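Local coordinates for protein inositol monophosphatase (Zymomonas mobilis, PDB 4N81) that probably hydrolyses phosphate monoesters such as inositol monophosphate, using magnesium, as a member of the inositol monophosphatase superfamily, at residues E7-L12 and A79-V84; R11-L16 and L115-Q120; E125-V130 and T135-E140; A213-V218 and G223-W228. One frame throughout, in Å; residues are numbered along the deposited sequence.

Interaction 1. Residues E7-L12 and A79-V84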
loop_
_atom_site.group_PDB
_atom_site.type_symbol
_atom_site.label_atom_id
_atom_site.label_comp_id
_atom_site.label_asym_id
_atom_site.label_seq_id
_atom_site.Cartn_x
_atom_site.Cartn_y
_atom_site.Cartn_z
ATOM N N GLU A 7 20.313 -25.792 -1.540
ATOM C CA GLU A 7 18.982 -26.396 -1.401
ATOM C C GLU A 7 18.559 -26.573 0.072
ATOM O O GLU A 7 17.411 -26.267 0.448
ATOM C CB GLU A 7 19.012 -27.783 -2.074
ATOM C CG GLU A 7 17.746 -28.607 -1.970
ATOM C CD GLU A 7 17.944 -30.040 -2.523
ATOM O OE1 GLU A 7 18.806 -30.219 -3.421
ATOM O OE2 GLU A 7 17.244 -30.982 -2.054
ATOM N N ASP A 8 19.493 -27.024 0.915
ATOM C CA ASP A 8 19.152 -27.279 2.324
ATOM C C ASP A 8 18.820 -25.987 3.069
ATOM O O ASP A 8 17.855 -25.918 3.870
ATOM C CB ASP A 8 20.317 -27.955 3.041
ATOM C CG ASP A 8 20.393 -29.446 2.754
ATOM O OD1 ASP A 8 19.348 -30.032 2.378
ATOM O OD2 ASP A 8 21.495 -30.022 2.913
ATOM N N ASP A 9 19.614 -24.952 2.771
ATOM C CA ASP A 9 19.388 -23.636 3.355
ATOM C C ASP A 9 18.088 -23.016 2.863
ATOM O O ASP A 9 17.414 -22.279 3.614
ATOM C CB ASP A 9 20.561 -22.685 3.060
ATOM C CG ASP A 9 21.859 -23.123 3.756
ATOM O OD1 ASP A 9 22.956 -22.915 3.185
ATOM O OD2 ASP A 9 21.777 -23.631 4.900
ATOM N N ILE A 10 17.717 -23.302 1.619
ATOM C CA ILE A 10 16.431 -22.779 1.112
ATOM C C ILE A 10 15.279 -23.433 1.872
ATOM O O ILE A 10 14.291 -22.782 2.264
ATOM C CB ILE A 10 16.283 -23.099 -0.381
ATOM C CG1 ILE A 10 17.234 -22.234 -1.217
ATOM C CG2 ILE A 10 14.865 -22.828 -0.886
ATOM C CD1 ILE A 10 17.463 -22.866 -2.615
ATOM N N ARG A 11 15.435 -24.735 2.131
ATOM C CA ARG A 11 14.377 -25.418 2.860
ATOM C C ARG A 11 14.233 -24.872 4.303
ATOM O O ARG A 11 13.124 -24.613 4.809
ATOM C CB ARG A 11 14.655 -26.939 2.859
ATOM C CG ARG A 11 13.580 -27.751 3.576
ATOM C CD ARG A 11 13.923 -29.282 3.507
ATOM N NE ARG A 11 14.641 -29.617 2.271
ATOM C CZ ARG A 11 15.902 -30.049 2.225
ATOM N NH1 ARG A 11 16.589 -30.218 3.356
ATOM N NH2 ARG A 11 16.477 -30.326 1.055
ATOM N N LEU A 12 15.377 -24.638 4.945
ATOM C CA LEU A 12 15.345 -24.046 6.277
ATOM C C LEU A 12 14.709 -22.642 6.201
ATOM O O LEU A 12 13.903 -22.265 7.044
ATOM C CB LEU A 12 16.778 -23.895 6.804
ATOM C CG LEU A 12 16.949 -23.323 8.223
ATOM C CD1 LEU A 12 16.050 -24.091 9.175
ATOM C CD2 LEU A 12 18.420 -23.396 8.713
ATOM N N ALA A 79 31.761 -15.357 11.515
ATOM C CA ALA A 79 31.565 -16.452 10.571
ATOM C C ALA A 79 31.470 -15.915 9.145
ATOM O O ALA A 79 30.991 -14.779 8.917
ATOM C CB ALA A 79 30.326 -17.306 10.930
ATOM N N ARG A 80 31.932 -16.735 8.198
ATOM C CA ARG A 80 31.774 -16.430 6.784
ATOM C C ARG A 80 30.288 -16.331 6.413
ATOM O O ARG A 80 29.945 -15.507 5.554
ATOM C CB ARG A 80 32.375 -17.558 5.932
ATOM C CG ARG A 80 33.847 -17.512 5.695
ATOM C CD ARG A 80 34.227 -18.391 4.509
ATOM N NE ARG A 80 33.662 -17.902 3.248
ATOM C CZ ARG A 80 32.653 -18.470 2.576
ATOM N NH1 ARG A 80 32.072 -19.578 3.029
ATOM N NH2 ARG A 80 32.223 -17.925 1.436
ATOM N N ARG A 81 29.435 -17.156 7.057
ATOM C CA ARG A 81 27.988 -17.264 6.736
ATOM C C ARG A 81 27.143 -16.655 7.866
ATOM O O ARG A 81 27.312 -17.031 9.048
ATOM C CB ARG A 81 27.555 -18.743 6.563
ATOM C CG ARG A 81 28.196 -19.485 5.362
ATOM C CD ARG A 81 28.023 -21.031 5.406
ATOM N NE ARG A 81 26.723 -21.465 5.930
ATOM C CZ ARG A 81 25.698 -21.898 5.201
ATOM N NH1 ARG A 81 25.784 -21.977 3.879
ATOM N NH2 ARG A 81 24.575 -22.261 5.797
ATOM N N LEU A 82 26.209 -15.776 7.516
ATOM C CA LEU A 82 25.390 -15.088 8.520
ATOM C C LEU A 82 23.938 -15.107 8.073
ATOM O O LEU A 82 23.646 -14.774 6.911
ATOM C CB LEU A 82 25.771 -13.598 8.606
ATOM C CG LEU A 82 27.183 -13.190 9.028
ATOM C CD1 LEU A 82 27.283 -11.662 9.043
ATOM C CD2 LEU A 82 27.486 -13.760 10.389
ATOM N N TRP A 83 23.028 -15.377 8.998
ATOM C CA TRP A 83 21.604 -15.193 8.725
ATOM C C TRP A 83 21.142 -13.787 9.139
ATOM O O TRP A 83 21.523 -13.295 10.213
ATOM C CB TRP A 83 20.805 -16.243 9.499
ATOM C CG TRP A 83 21.057 -17.628 8.962
ATOM C CD1 TRP A 83 22.051 -18.478 9.312
ATOM C CD2 TRP A 83 20.311 -18.275 7.920
ATOM N NE1 TRP A 83 21.970 -19.647 8.564
ATOM C CE2 TRP A 83 20.903 -19.540 7.705
ATOM C CE3 TRP A 83 19.203 -17.902 7.147
ATOM C CZ2 TRP A 83 20.418 -20.437 6.757
ATOM C CZ3 TRP A 83 18.721 -18.791 6.209
ATOM C CH2 TRP A 83 19.332 -20.047 6.020
ATOM N N VAL A 84 20.310 -13.159 8.303
ATOM C CA VAL A 84 19.827 -11.822 8.581
ATOM C C VAL A 84 18.312 -11.940 8.622
ATOM O O VAL A 84 17.734 -12.389 7.652
ATOM C CB VAL A 84 20.255 -10.849 7.451
ATOM C CG1 VAL A 84 19.763 -9.410 7.722
ATOM C CG2 VAL A 84 21.778 -10.833 7.303
#

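Interaction 2. Residues R11-L16 and L115-Q120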
loop_
_atom_site.group_PDB
_atom_site.type_symbol
_atom_site.label_atom_id
_atom_site.label_comp_id
_atom_site.label_asym_id
_atom_site.label_seq_id
_atom_site.Cartn_x
_atom_site.Cartn_y
_atom_site.Cartn_z
ATOM N N ARG A 11 15.435 -24.735 2.131
ATOM C CA ARG A 11 14.377 -25.418 2.860
ATOM C C ARG A 11 14.233 -24.872 4.303
ATOM O O ARG A 11 13.124 -24.613 4.809
ATOM C CB ARG A 11 14.655 -26.939 2.859
ATOM C CG ARG A 11 13.580 -27.751 3.576
ATOM C CD ARG A 11 13.923 -29.282 3.507
ATOM N NE ARG A 11 14.641 -29.617 2.271
ATOM C CZ ARG A 11 15.902 -30.049 2.225
ATOM N NH1 ARG A 11 16.589 -30.218 3.356
ATOM N NH2 ARG A 11 16.477 -30.326 1.055
ATOM N N LEU A 12 15.377 -24.638 4.945
ATOM C CA LEU A 12 15.345 -24.046 6.277
ATOM C C LEU A 12 14.709 -22.642 6.201
ATOM O O LEU A 12 13.903 -22.265 7.044
ATOM C CB LEU A 12 16.778 -23.895 6.804
ATOM C CG LEU A 12 16.949 -23.323 8.223
ATOM C CD1 LEU A 12 16.050 -24.091 9.175
ATOM C CD2 LEU A 12 18.420 -23.396 8.713
ATOM N N ALA A 13 15.017 -21.899 5.144
ATOM C CA ALA A 13 14.547 -20.517 5.060
ATOM C C ALA A 13 13.023 -20.494 4.961
ATOM O O ALA A 13 12.347 -19.675 5.625
ATOM C CB ALA A 13 15.203 -19.808 3.871
ATOM N N HIS A 14 12.464 -21.435 4.207
ATOM C CA HIS A 14 11.014 -21.551 4.156
ATOM C C HIS A 14 10.436 -21.903 5.501
ATOM O O HIS A 14 9.350 -21.403 5.880
ATOM C CB HIS A 14 10.594 -22.658 3.165
ATOM C CG HIS A 14 10.594 -22.199 1.733
ATOM N ND1 HIS A 14 9.693 -21.274 1.255
ATOM C CD2 HIS A 14 11.399 -22.514 0.688
ATOM C CE1 HIS A 14 9.935 -21.043 -0.027
ATOM N NE2 HIS A 14 10.974 -21.777 -0.396
ATOM N N ARG A 15 11.152 -22.762 6.235
ATOM C CA ARG A 15 10.643 -23.108 7.574
ATOM C C ARG A 15 10.633 -21.901 8.518
ATOM O O ARG A 15 9.669 -21.683 9.271
ATOM C CB ARG A 15 11.450 -24.301 8.163
ATOM C CG ARG A 15 11.177 -24.584 9.646
ATOM C CD ARG A 15 11.285 -26.079 10.026
ATOM N NE ARG A 15 12.612 -26.558 10.435
ATOM C CZ ARG A 15 13.517 -27.089 9.604
ATOM N NH1 ARG A 15 13.264 -27.161 8.295
ATOM N NH2 ARG A 15 14.694 -27.518 10.071
ATOM N N LEU A 16 11.671 -21.065 8.414
ATOM C CA LEU A 16 11.732 -19.870 9.242
ATOM C C LEU A 16 10.607 -18.927 8.853
ATOM O O LEU A 16 9.951 -18.323 9.711
ATOM C CB LEU A 16 13.088 -19.177 9.068
ATOM C CG LEU A 16 14.310 -20.025 9.482
ATOM C CD1 LEU A 16 15.556 -19.233 9.168
ATOM C CD2 LEU A 16 14.293 -20.380 10.964
ATOM N N LEU A 115 20.996 -15.676 -0.492
ATOM C CA LEU A 115 19.644 -16.287 -0.490
ATOM C C LEU A 115 18.724 -15.309 0.195
ATOM O O LEU A 115 19.135 -14.709 1.170
ATOM C CB LEU A 115 19.724 -17.611 0.350
ATOM C CG LEU A 115 18.521 -18.488 0.685
ATOM C CD1 LEU A 115 19.127 -19.784 1.292
ATOM C CD2 LEU A 115 17.586 -17.897 1.676
ATOM N N GLY A 116 17.488 -15.148 -0.289
ATOM C CA GLY A 116 16.581 -14.208 0.346
ATOM C C GLY A 116 15.146 -14.666 0.182
ATOM O O GLY A 116 14.776 -15.190 -0.868
ATOM N N ILE A 117 14.325 -14.450 1.203
ATOM C CA ILE A 117 12.886 -14.663 1.096
ATOM C C ILE A 117 12.206 -13.384 1.574
ATOM O O ILE A 117 12.642 -12.776 2.611
ATOM C CB ILE A 117 12.423 -15.886 1.972
ATOM C CG1 ILE A 117 12.860 -17.209 1.309
ATOM C CG2 ILE A 117 10.891 -15.901 2.135
ATOM C CD1 ILE A 117 12.363 -18.479 2.030
ATOM N N ILE A 118 11.177 -12.967 0.822
ATOM C CA ILE A 118 10.183 -12.010 1.328
ATOM C C ILE A 118 8.905 -12.802 1.518
ATOM O O ILE A 118 8.423 -13.425 0.566
ATOM C CB ILE A 118 9.825 -10.887 0.303
ATOM C CG1 ILE A 118 11.059 -9.990 -0.033
ATOM C CG2 ILE A 118 8.692 -10.013 0.867
ATOM C CD1 ILE A 118 10.892 -9.236 -1.441
ATOM N N ASN A 119 8.314 -12.748 2.708
ATOM C CA ASN A 119 7.050 -13.436 2.893
ATOM C C ASN A 119 5.997 -12.515 3.450
ATOM O O ASN A 119 6.196 -11.948 4.526
ATOM C CB ASN A 119 7.201 -14.619 3.856
ATOM C CG ASN A 119 5.919 -15.473 3.919
ATOM O OD1 ASN A 119 5.522 -16.050 2.924
ATOM N ND2 ASN A 119 5.266 -15.520 5.089
ATOM N N GLN A 120 4.859 -12.427 2.762
ATOM C CA GLN A 120 3.743 -11.612 3.257
ATOM C C GLN A 120 2.814 -12.635 3.857
ATOM O O GLN A 120 2.166 -13.403 3.129
ATOM C CB GLN A 120 3.067 -10.923 2.031
ATOM C CG GLN A 120 2.463 -9.531 2.418
ATOM C CD GLN A 120 1.552 -9.638 3.639
ATOM O OE1 GLN A 120 0.620 -10.442 3.659
ATOM N NE2 GLN A 120 1.827 -8.851 4.657
#

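Interaction 3. Residues E125-V130 and T135-E140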
loop_
_atom_site.group_PDB
_atom_site.type_symbol
_atom_site.label_atom_id
_atom_site.label_comp_id
_atom_site.label_asym_id
_atom_site.label_seq_id
_atom_site.Cartn_x
_atom_site.Cartn_y
_atom_site.Cartn_z
ATOM N N GLU A 125 2.022 -14.456 0.116
ATOM C CA GLU A 125 2.781 -14.178 -1.084
ATOM C C GLU A 125 4.239 -14.302 -0.663
ATOM O O GLU A 125 4.695 -13.576 0.246
ATOM C CB GLU A 125 2.517 -12.728 -1.495
ATOM C CG GLU A 125 1.007 -12.477 -1.750
ATOM C CD GLU A 125 0.704 -11.022 -2.182
ATOM O OE1 GLU A 125 0.163 -10.812 -3.303
ATOM O OE2 GLU A 125 0.996 -10.115 -1.371
ATOM N N ARG A 126 4.979 -15.150 -1.377
ATOM C CA ARG A 126 6.338 -15.457 -0.980
ATOM C C ARG A 126 7.282 -15.401 -2.189
ATOM O O ARG A 126 7.089 -16.132 -3.184
ATOM C CB ARG A 126 6.411 -16.851 -0.338
ATOM C CG ARG A 126 7.842 -17.176 0.157
ATOM C CD ARG A 126 7.891 -18.479 1.017
ATOM N NE ARG A 126 7.068 -18.318 2.213
ATOM C CZ ARG A 126 6.944 -19.221 3.191
ATOM N NH1 ARG A 126 7.605 -20.383 3.152
ATOM N NH2 ARG A 126 6.150 -18.945 4.220
ATOM N N TRP A 127 8.261 -14.503 -2.103
ATOM C CA TRP A 127 9.323 -14.385 -3.107
ATOM C C TRP A 127 10.559 -15.130 -2.584
ATOM O O TRP A 127 10.908 -14.931 -1.422
ATOM C CB TRP A 127 9.728 -12.907 -3.200
ATOM C CG TRP A 127 8.757 -11.985 -3.889
ATOM C CD1 TRP A 127 8.815 -11.564 -5.219
ATOM C CD2 TRP A 127 7.605 -11.356 -3.309
ATOM N NE1 TRP A 127 7.727 -10.732 -5.483
ATOM C CE2 TRP A 127 6.996 -10.561 -4.329
ATOM C CE3 TRP A 127 6.997 -11.406 -2.037
ATOM C CZ2 TRP A 127 5.855 -9.760 -4.083
ATOM C CZ3 TRP A 127 5.852 -10.626 -1.800
ATOM C CH2 TRP A 127 5.296 -9.808 -2.816
ATOM N N VAL A 128 11.214 -15.952 -3.424
ATOM C CA VAL A 128 12.435 -16.642 -3.007
ATOM C C VAL A 128 13.507 -16.387 -4.060
ATOM O O VAL A 128 13.295 -16.697 -5.246
ATOM C CB VAL A 128 12.224 -18.164 -2.941
ATOM C CG1 VAL A 128 13.508 -18.852 -2.411
ATOM C CG2 VAL A 128 11.009 -18.471 -2.050
ATOM N N GLY A 129 14.660 -15.854 -3.633
ATOM C CA GLY A 129 15.787 -15.644 -4.538
ATOM C C GLY A 129 17.035 -16.343 -4.033
ATOM O O GLY A 129 17.234 -16.474 -2.805
ATOM N N VAL A 130 17.885 -16.818 -4.948
ATOM C CA VAL A 130 19.080 -17.559 -4.537
ATOM C C VAL A 130 20.109 -17.332 -5.638
ATOM O O VAL A 130 19.747 -17.205 -6.832
ATOM C CB VAL A 130 18.843 -19.107 -4.494
ATOM C CG1 VAL A 130 20.045 -19.824 -3.902
ATOM C CG2 VAL A 130 17.583 -19.468 -3.741
ATOM N N THR A 135 14.558 -16.457 -9.623
ATOM C CA THR A 135 13.672 -16.064 -8.547
ATOM C C THR A 135 12.289 -16.634 -8.796
ATOM O O THR A 135 11.854 -16.691 -9.956
ATOM C CB THR A 135 13.637 -14.558 -8.479
ATOM O OG1 THR A 135 14.914 -14.124 -8.018
ATOM C CG2 THR A 135 12.553 -14.015 -7.530
ATOM N N SER A 136 11.624 -17.032 -7.734
ATOM C CA SER A 136 10.285 -17.577 -7.797
ATOM C C SER A 136 9.293 -16.816 -6.897
ATOM O O SER A 136 9.677 -16.338 -5.896
ATOM C CB SER A 136 10.302 -19.031 -7.373
ATOM O OG SER A 136 10.866 -19.882 -8.357
ATOM N N PHE A 137 8.042 -16.762 -7.314
ATOM C CA PHE A 137 7.018 -16.164 -6.491
ATOM C C PHE A 137 5.925 -17.228 -6.360
ATOM O O PHE A 137 5.375 -17.652 -7.370
ATOM C CB PHE A 137 6.451 -14.946 -7.167
ATOM C CG PHE A 137 5.279 -14.311 -6.396
ATOM C CD1 PHE A 137 3.967 -14.538 -6.783
ATOM C CD2 PHE A 137 5.525 -13.474 -5.301
ATOM C CE1 PHE A 137 2.869 -13.913 -6.089
ATOM C CE2 PHE A 137 4.471 -12.892 -4.584
ATOM C CZ PHE A 137 3.140 -13.104 -4.974
ATOM N N ASN A 138 5.629 -17.664 -5.130
ATOM C CA ASN A 138 4.651 -18.765 -4.903
ATOM C C ASN A 138 4.961 -19.936 -5.821
ATOM O O ASN A 138 4.073 -20.573 -6.403
ATOM C CB ASN A 138 3.190 -18.297 -4.984
ATOM C CG ASN A 138 2.832 -17.402 -3.820
ATOM O OD1 ASN A 138 3.612 -17.298 -2.886
ATOM N ND2 ASN A 138 1.647 -16.792 -3.836
ATOM N N GLY A 139 6.251 -20.211 -5.934
ATOM C CA GLY A 139 6.740 -21.387 -6.627
ATOM C C GLY A 139 6.898 -21.242 -8.125
ATOM O O GLY A 139 7.379 -22.183 -8.761
ATOM N N GLU A 140 6.563 -20.080 -8.699
ATOM C CA GLU A 140 6.725 -19.882 -10.149
ATOM C C GLU A 140 7.870 -18.933 -10.515
ATOM O O GLU A 140 8.035 -17.929 -9.864
ATOM C CB GLU A 140 5.418 -19.329 -10.742
ATOM C CG GLU A 140 4.230 -20.305 -10.606
ATOM C CD GLU A 140 4.397 -21.538 -11.488
ATOM O OE1 GLU A 140 4.169 -22.678 -11.006
ATOM O OE2 GLU A 140 4.764 -21.376 -12.673
HETATM O O HOH W 1 8.401 -18.992 -4.341
HETATM O O HOH W 2 17.009 -15.937 -7.511
#

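Interaction 4. Residues A213-V218 and G223-W228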
loop_
_atom_site.group_PDB
_atom_site.type_symbol
_atom_site.label_atom_id
_atom_site.label_comp_id
_atom_site.label_asym_id
_atom_site.label_seq_id
_atom_site.Cartn_x
_atom_site.Cartn_y
_atom_site.Cartn_z
ATOM N N ALA A 213 17.829 -9.537 2.103
ATOM C CA ALA A 213 17.001 -10.572 1.397
ATOM C C ALA A 213 16.608 -10.098 -0.011
ATOM O O ALA A 213 16.292 -10.923 -0.896
ATOM C CB ALA A 213 15.710 -10.875 2.203
ATOM N N LEU A 214 16.510 -8.783 -0.183
ATOM C CA LEU A 214 15.965 -8.280 -1.448
ATOM C C LEU A 214 16.912 -8.498 -2.610
ATOM O O LEU A 214 16.478 -8.660 -3.776
ATOM C CB LEU A 214 15.688 -6.786 -1.337
ATOM C CG LEU A 214 14.872 -6.362 -0.105
ATOM C CD1 LEU A 214 14.788 -4.877 -0.093
ATOM C CD2 LEU A 214 13.464 -6.995 -0.119
ATOM N N VAL A 215 18.209 -8.394 -2.318
ATOM C CA VAL A 215 19.133 -8.434 -3.475
ATOM C C VAL A 215 19.059 -9.723 -4.377
ATOM O O VAL A 215 18.940 -9.623 -5.601
ATOM C CB VAL A 215 20.638 -8.150 -3.017
ATOM C CG1 VAL A 215 21.621 -8.136 -4.246
ATOM C CG2 VAL A 215 20.729 -6.805 -2.221
ATOM N N PRO A 216 19.141 -10.927 -3.785
ATOM C CA PRO A 216 19.041 -12.145 -4.612
ATOM C C PRO A 216 17.713 -12.246 -5.340
ATOM O O PRO A 216 17.652 -12.799 -6.444
ATOM C CB PRO A 216 19.196 -13.296 -3.591
ATOM C CG PRO A 216 19.787 -12.669 -2.389
ATOM C CD PRO A 216 19.357 -11.248 -2.358
ATOM N N ILE A 217 16.654 -11.732 -4.715
ATOM C CA ILE A 217 15.314 -11.845 -5.310
ATOM C C ILE A 217 15.228 -10.954 -6.549
ATOM O O ILE A 217 14.899 -11.428 -7.637
ATOM C CB ILE A 217 14.239 -11.424 -4.269
ATOM C CG1 ILE A 217 14.190 -12.507 -3.169
ATOM C CG2 ILE A 217 12.848 -11.117 -4.924
ATOM C CD1 ILE A 217 13.302 -12.050 -1.954
ATOM N N VAL A 218 15.650 -9.708 -6.398
ATOM C CA VAL A 218 15.618 -8.785 -7.527
ATOM C C VAL A 218 16.576 -9.240 -8.639
ATOM O O VAL A 218 16.196 -9.259 -9.830
ATOM C CB VAL A 218 16.002 -7.366 -7.078
ATOM C CG1 VAL A 218 16.233 -6.449 -8.315
ATOM C CG2 VAL A 218 14.843 -6.753 -6.197
ATOM N N GLY A 223 16.661 -8.282 -12.521
ATOM C CA GLY A 223 16.905 -6.870 -12.199
ATOM C C GLY A 223 18.306 -6.577 -11.682
ATOM O O GLY A 223 19.217 -7.409 -11.745
ATOM N N ILE A 224 18.496 -5.359 -11.194
ATOM C CA ILE A 224 19.807 -5.002 -10.687
ATOM C C ILE A 224 19.532 -4.196 -9.411
ATOM O O ILE A 224 18.589 -3.419 -9.347
ATOM C CB ILE A 224 20.617 -4.173 -11.721
ATOM C CG1 ILE A 224 21.963 -3.693 -11.145
ATOM C CG2 ILE A 224 19.845 -2.935 -12.221
ATOM C CD1 ILE A 224 22.926 -3.263 -12.358
ATOM N N MET A 225 20.364 -4.400 -8.393
ATOM C CA MET A 225 20.167 -3.698 -7.151
ATOM C C MET A 225 21.544 -3.376 -6.580
ATOM O O MET A 225 22.364 -4.274 -6.371
ATOM C CB MET A 225 19.323 -4.554 -6.197
ATOM C CG MET A 225 18.927 -3.798 -4.952
ATOM S SD MET A 225 17.621 -4.727 -4.079
ATOM C CE MET A 225 17.660 -3.744 -2.609
ATOM N N ARG A 226 21.804 -2.070 -6.414
ATOM C CA ARG A 226 23.116 -1.588 -6.043
ATOM C C ARG A 226 22.986 -0.409 -5.073
ATOM O O ARG A 226 21.884 0.045 -4.793
ATOM C CB ARG A 226 23.827 -1.031 -7.299
ATOM C CG ARG A 226 23.975 -2.025 -8.484
ATOM C CD ARG A 226 25.125 -2.966 -8.184
ATOM N NE ARG A 226 25.113 -4.124 -9.059
ATOM C CZ ARG A 226 25.611 -4.143 -10.290
ATOM N NH1 ARG A 226 26.188 -3.050 -10.815
ATOM N NH2 ARG A 226 25.537 -5.277 -10.993
ATOM N N ASP A 227 24.121 0.119 -4.606
ATOM C CA ASP A 227 24.060 1.428 -3.943
ATOM C C ASP A 227 24.061 2.571 -4.958
ATOM O O ASP A 227 23.975 2.321 -6.163
ATOM C CB ASP A 227 25.110 1.615 -2.837
ATOM C CG ASP A 227 26.540 1.723 -3.363
ATOM O OD1 ASP A 227 27.461 1.513 -2.530
ATOM O OD2 ASP A 227 26.753 2.030 -4.562
ATOM N N TRP A 228 24.089 3.814 -4.468
ATOM C CA TRP A 228 23.948 4.988 -5.363
ATOM C C TRP A 228 25.262 5.297 -6.133
ATOM O O TRP A 228 25.286 6.188 -6.970
ATOM C CB TRP A 228 23.492 6.244 -4.574
ATOM C CG TRP A 228 22.092 6.117 -4.020
ATOM C CD1 TRP A 228 21.197 5.041 -4.167
ATOM C CD2 TRP A 228 21.404 7.108 -3.273
ATOM N NE1 TRP A 228 19.993 5.353 -3.530
ATOM C CE2 TRP A 228 20.115 6.609 -2.973
ATOM C CE3 TRP A 228 21.767 8.384 -2.812
ATOM C CZ2 TRP A 228 19.173 7.357 -2.232
ATOM C CZ3 TRP A 228 20.829 9.135 -2.075
ATOM C CH2 TRP A 228 19.539 8.613 -1.803
#

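Interaction 1. Residues E7-L12 and A79-V84
Asp9 OD1 is gripped twice by one guanidinium: Arg81 NH1 and Arg81 NH2 both donate to it at 3.1 Å, end-on. Both nitrogens meet the oxygen on its syn side and from the same face of the carboxylate. The oxygen lies practically in the guanidinium plane; because NH1 and NH2 converge on this one atom, and the two planes are 38° apart, the salt bridge is not a flat two-by-two pair. A weak third bond runs from Arg81 NH2 to Asp9 OD2 at 3.2 Å. Each ion has a second partner: Arg62 forms a salt bridge with Asp9 OD2, and Asp65 takes both Arg81 NH2 and the indole NE1 of Trp83. Next to this charged cluster the far edge of the Trp83 ring points at the helix, with CH2 3.8 Å from the backbone O of Asp9. Leu12, its CG anti to the backbone N (chi1 -178°), brings CD2 within 4.1 Å of Trp83 CZ2. The axes of helix 7-12 and strand 81-84 are 12.6 Å apart, a gap spanned mainly by Arg81 and Trp83, reaching out from the strand. The contact joins the start of helix 7-24 to strand 81-86 of the large mixed sheet, an alpha-beta packing of the inositol monophosphatase fold.

Interaction 2. Residues R11-L16 and L115-Q120
Helix 11-16 runs along strand 115-120 at 26° between their directions, with axes 9.3 Å apart and the closest CA pair, Ala13 and Ile117, separated by 7.3 Å. The small side chain of Ala13 is consistent with this close approach: its CB meets Ile117 CD1 at 3.6 Å and Leu115 CD2 at 3.8 Å, and so rests between two residues on the same side of the strand. Ile117 does most of the touching with one methyl. Its CG1 is anti to the carbonyl carbon (chi1 -74°) and the chain is extended beyond it, which carries CD1 to the helix backbone, 3.7 Å from His14 N. The same methyl sits over the centre of the imidazole, 4.0 Å from the His14 ring centroid and 11° off the normal, a well-centred CH-pi contact. The two side chains cross at about a right angle. Although the CB of His14 points away from the strand, its ring comes back toward it and presents a face to Ile117 CD1, and a hydrogen bond between its ND1 and Arg126 NH1 of the adjacent strand 125-130 would limit its rotation. No hydrogen bond joins the two segments; the interface is apolar, the packing of a helix lengthwise on a sheet face in a layered alpha-beta fold.

Interaction 3. Residues E125-V130 and T135-E140
Trp127 and Phe137 are matched across the two strands as a non-hydrogen-bonded antiparallel pair, with CA atoms 4.5 Å apart. Both side chains rise from the same sheet face and run side by side, but the ring planes are 63° apart, giving an edge-to-face stack. The CD2-CE2 edge of Phe137 is directed at one face of the indole, and Phe137 CD2 lies 3.4 Å from Trp127 CE2. CG of Phe137 is anti to its backbone N (chi1 176°), which sets the ring over the indole while its CZ reaches Glu125 CB at 3.6 Å.

Hydrogen bonds to the backbone form the second group. Val128 and Ser136 exchange a reciprocal pair, Val128 N to Ser136 O at 2.9 Å and Ser136 N to Val128 O at 3.0 Å. A type I' turn runs from Phe137 to Glu140, and within it Asn138 N donates to Arg126 O at 2.9 Å, while Asn138 OD1 accepts from Arg126 N at 3.0 Å, the donor tilted 32° from the side-chain carbonyl plane.

Polar ends and waters make the third group. One water accepts from Val130 N and donates to Thr135 OG1, which also bonds to Ile217 O. Glu125 OE2 is hydrogen-bonded to Tyr188 OH, and OE1 forms a salt bridge with Arg29 of the second subunit. Where the 125-130/133-137 pairing ends, Asn138 OD1 thus takes the acceptor place of a main-chain carbonyl, and the aromatic pair packs on one face.

Interaction 4. Residues A213-V218 and G223-W228
Met225 SD packs against the helix, 3.9 Å from Leu214 CB and 4.0 Å from Val218 CG2, with Val215 CG2 slightly farther off at 4.2 Å. Its terminal CE goes on past the sulfur to Leu214 CB at 3.8 Å. The methionine is fully extended, CG anti to the backbone N (chi1 -172°) and the chain straight beyond it, so its whole length is spent in reaching the helix; it crosses Val218 at about a right angle. Val218 also turns CG1 toward the strand backbone, 3.8 Å from Ile224 N. These contacts belong to a helix-turn-strand unit in which helix 214-218 and strand 224-226 run nearly antiparallel, at 154°, with axes 7.7 Å apart; the strand is an outermost one of the smaller mixed sheet. The connection is tied by a backbone hydrogen bond, Gly223 N to Val218 O at 2.9 Å, the donor tilted 28° from the carbonyl plane. Further out, the side-chain OE2 of Glu219 accepts from Met225 N, and Tyr190 of helix 187-194 packs on both Leu214 and Met225. Leu214 also lies about 6 Å, side chain to side chain, from Asp89 and Asp210, two predicted magnesium ligands.

Overall arrangement
From the N terminus, helix 7-24 supplies the first segment of both interaction 1 and interaction 2. Interaction 1 closes a long loop to strand 81-86, and interaction 2 closes a longer one to strand 112-120; the two loops cross, interaction 1 opening and closing first. Asp9 and Ile10 also pack on Leu115. Interaction 3 then follows in series as a short hairpin closure on the same large sheet. Its strand 125-130 lies beside strand 112-120, and Asn119 bonds to Arg126. Interaction 4, last in the chain, closes another short loop and belongs to the second sheet's edge. Its helix packs through Ile217 on Gly116, Ile118 and Gly129, joining the two sheet regions.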